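Local coordinates for sporulation-control protein spo0M (Bacillus subtilis, PDB 5CL2) that controls the expression of spo0A and is required for the bacterium to pass the morphological stage 0 of sporulation, at residues L190-G195 with R225-Q230. Numbering follows the deposited sequence.
Sequences LLDEDG and RVRFSQ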
loop_
_atom_site.group_PDB
_atom_site.type_symbol
_atom_site.label_atom_id
_atom_site.label_comp_id
_atom_site.label_asym_id
_atom_site.label_seq_id
_atom_site.Cartn_x
_atom_site.Cartn_y
_atom_site.Cartn_z
ATOM N N LEU A 190 -11.781 0.283 2.316
ATOM C CA LEU A 190 -10.527 0.914 1.945
ATOM C C LEU A 190 -10.790 2.399 1.734
ATOM O O LEU A 190 -11.350 2.814 0.714
ATOM C CB LEU A 190 -9.963 0.272 0.679
ATOM C CG LEU A 190 -9.948 -1.259 0.698
ATOM C CD1 LEU A 190 -9.589 -1.819 -0.674
ATOM C CD2 LEU A 190 -8.954 -1.731 1.743
ATOM N N LEU A 191 -10.366 3.192 2.707
ATOM C CA LEU A 191 -10.679 4.601 2.745
ATOM C C LEU A 191 -9.575 5.394 2.091
ATOM O O LEU A 191 -8.402 5.187 2.388
ATOM C CB LEU A 191 -10.876 5.048 4.183
ATOM C CG LEU A 191 -11.196 6.521 4.366
ATOM C CD1 LEU A 191 -12.554 6.797 3.769
ATOM C CD2 LEU A 191 -11.172 6.856 5.834
ATOM N N ASP A 192 -9.948 6.290 1.187
ATOM C CA ASP A 192 -9.010 7.244 0.618
ATOM C C ASP A 192 -9.633 8.636 0.687
ATOM O O ASP A 192 -10.705 8.815 1.286
ATOM C CB ASP A 192 -8.599 6.844 -0.807
ATOM C CG ASP A 192 -9.796 6.680 -1.759
ATOM O OD1 ASP A 192 -10.238 7.689 -2.345
ATOM O OD2 ASP A 192 -10.292 5.533 -1.913
ATOM N N GLU A 193 -8.932 9.621 0.129
ATOM C CA GLU A 193 -9.318 11.028 0.241
ATOM C C GLU A 193 -10.591 11.390 -0.544
ATOM O O GLU A 193 -11.348 12.279 -0.151
ATOM C CB GLU A 193 -8.157 11.917 -0.233
ATOM C CG GLU A 193 -6.832 11.761 0.540
ATOM C CD GLU A 193 -6.808 12.529 1.854
ATOM O OE1 GLU A 193 -7.858 13.102 2.224
ATOM O OE2 GLU A 193 -5.731 12.585 2.503
ATOM N N ASP A 194 -10.802 10.736 -1.680
ATOM C CA ASP A 194 -11.927 11.100 -2.556
ATOM C C ASP A 194 -13.151 10.216 -2.437
ATOM O O ASP A 194 -14.164 10.466 -3.075
ATOM C CB ASP A 194 -11.461 11.124 -4.008
ATOM C CG ASP A 194 -10.286 12.046 -4.196
ATOM O OD1 ASP A 194 -10.494 13.274 -4.058
ATOM O OD2 ASP A 194 -9.171 11.540 -4.468
ATOM N N GLY A 195 -13.068 9.206 -1.590
ATOM C CA GLY A 195 -14.148 8.262 -1.466
ATOM C C GLY A 195 -13.725 7.009 -0.742
ATOM O O GLY A 195 -12.754 6.992 0.032
ATOM N N ARG A 225 -16.331 -6.097 -5.508
ATOM C CA ARG A 225 -15.515 -4.955 -5.150
ATOM C C ARG A 225 -16.052 -3.673 -5.769
ATOM O O ARG A 225 -15.994 -3.501 -6.974
ATOM C CB ARG A 225 -14.067 -5.207 -5.580
ATOM C CG ARG A 225 -13.065 -4.374 -4.822
ATOM C CD ARG A 225 -11.657 -4.938 -4.935
ATOM N NE ARG A 225 -10.679 -3.898 -4.631
ATOM C CZ ARG A 225 -9.376 -4.110 -4.462
ATOM N NH1 ARG A 225 -8.875 -5.336 -4.557
ATOM N NH2 ARG A 225 -8.575 -3.090 -4.195
ATOM N N VAL A 226 -16.527 -2.747 -4.938
ATOM C CA VAL A 226 -17.230 -1.571 -5.454
ATOM C C VAL A 226 -16.737 -0.237 -4.876
ATOM O O VAL A 226 -16.667 -0.070 -3.652
ATOM C CB VAL A 226 -18.754 -1.683 -5.184
ATOM C CG1 VAL A 226 -19.460 -0.361 -5.502
ATOM C CG2 VAL A 226 -19.369 -2.855 -5.974
ATOM N N ARG A 227 -16.436 0.726 -5.751
ATOM C CA ARG A 227 -16.057 2.056 -5.275
ATOM C C ARG A 227 -17.252 3.009 -5.181
ATOM O O ARG A 227 -18.062 3.094 -6.101
ATOM C CB ARG A 227 -14.988 2.670 -6.176
ATOM C CG ARG A 227 -14.860 4.165 -5.967
ATOM C CD ARG A 227 -13.545 4.709 -6.472
ATOM N NE ARG A 227 -13.206 5.910 -5.724
ATOM C CZ ARG A 227 -12.388 5.913 -4.675
ATOM N NH1 ARG A 227 -11.805 4.785 -4.284
ATOM N NH2 ARG A 227 -12.144 7.043 -4.030
ATOM N N PHE A 228 -17.362 3.684 -4.049
ATOM C CA PHE A 228 -18.302 4.776 -3.801
ATOM C C PHE A 228 -17.546 6.095 -3.702
ATOM O O PHE A 228 -16.437 6.149 -3.147
ATOM C CB PHE A 228 -19.067 4.571 -2.486
ATOM C CG PHE A 228 -19.947 3.349 -2.456
ATOM C CD1 PHE A 228 -19.398 2.073 -2.416
ATOM C CD2 PHE A 228 -21.324 3.479 -2.403
ATOM C CE1 PHE A 228 -20.217 0.957 -2.374
ATOM C CE2 PHE A 228 -22.141 2.360 -2.357
ATOM C CZ PHE A 228 -21.585 1.106 -2.339
ATOM N N SER A 229 -18.149 7.174 -4.186
ATOM C CA SER A 229 -17.522 8.480 -4.049
ATOM C C SER A 229 -18.057 9.162 -2.817
ATOM O O SER A 229 -18.977 8.660 -2.184
ATOM C CB SER A 229 -17.810 9.360 -5.252
ATOM O OG SER A 229 -19.107 9.918 -5.109
ATOM N N GLN A 230 -17.512 10.336 -2.519
ATOM C CA GLN A 230 -17.954 11.129 -1.376
ATOM C C GLN A 230 -19.452 11.470 -1.427
ATOM O O GLN A 230 -20.151 11.361 -0.412
ATOM C CB GLN A 230 -17.141 12.417 -1.293
ATOM C CG GLN A 230 -17.616 13.389 -0.227
ATOM C CD GLN A 230 -16.614 14.513 0.036
ATOM O OE1 GLN A 230 -15.719 14.766 -0.777
ATOM N NE2 GLN A 230 -16.761 15.184 1.176
#
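Arg227 reaches out from the edge strand 224-229 of a five-stranded antiparallel sheet to Asp192, in the beta-hairpin turn that joins strands 185-191 and 195-202. Strand 195-202 lies between the two, a gap the long arginine side chain is suited to span: with CG anti to the backbone N (chi1 164°) and an extended chain, Arg227 brings its guanidinium end-on to the carboxylate. The two flat groups are nearly coplanar, their planes 24° apart, and meet in a bidentate salt bridge: NH2 of Arg227 gives to OD1 of Asp192 at 2.6 Å, through the syn lone pair, and NH1 of Arg227 to OD2 of Asp192 at 2.9 Å, on the syn side but tilted out of the carboxylate plane.

Aspartate suits its place because the same OD1 also accepts, on its anti side and somewhat out of the carboxylate plane, from the backbone N of Asp194 at 3.2 Å, an Asx turn. One oxygen thus serves both the turn and Arg227, two strands away across the sheet, while the backbone N of Asp192 is satisfied by the carbonyl O of Gly195 at 3.1 Å, closing the hairpin. Arg225 sends its NE to Glu197 instead, and Leu190 CD1 merely packs against its NH2.

Gly195 pairs with Ser229 at an antiparallel non-hydrogen-bonded position; having no side chain, it brings its CA to 3.5 Å from Phe228 O in a CA-H...O contact. Ser229 ends the strand as the N-cap of helix 230-234, its OG accepting weakly from Ser231 N while its own N gives to Glu232. Gln230 opens that helix, its NE2 bound by Glu234 and its OE1 by Gln222 of the second subunit, whose Tyr158 bonds weakly to Asp194 OD2. The backbone N of Gln230 reaches Asp194 O in a weak bond of 3.4 Å, bent to 134° at the hydrogen.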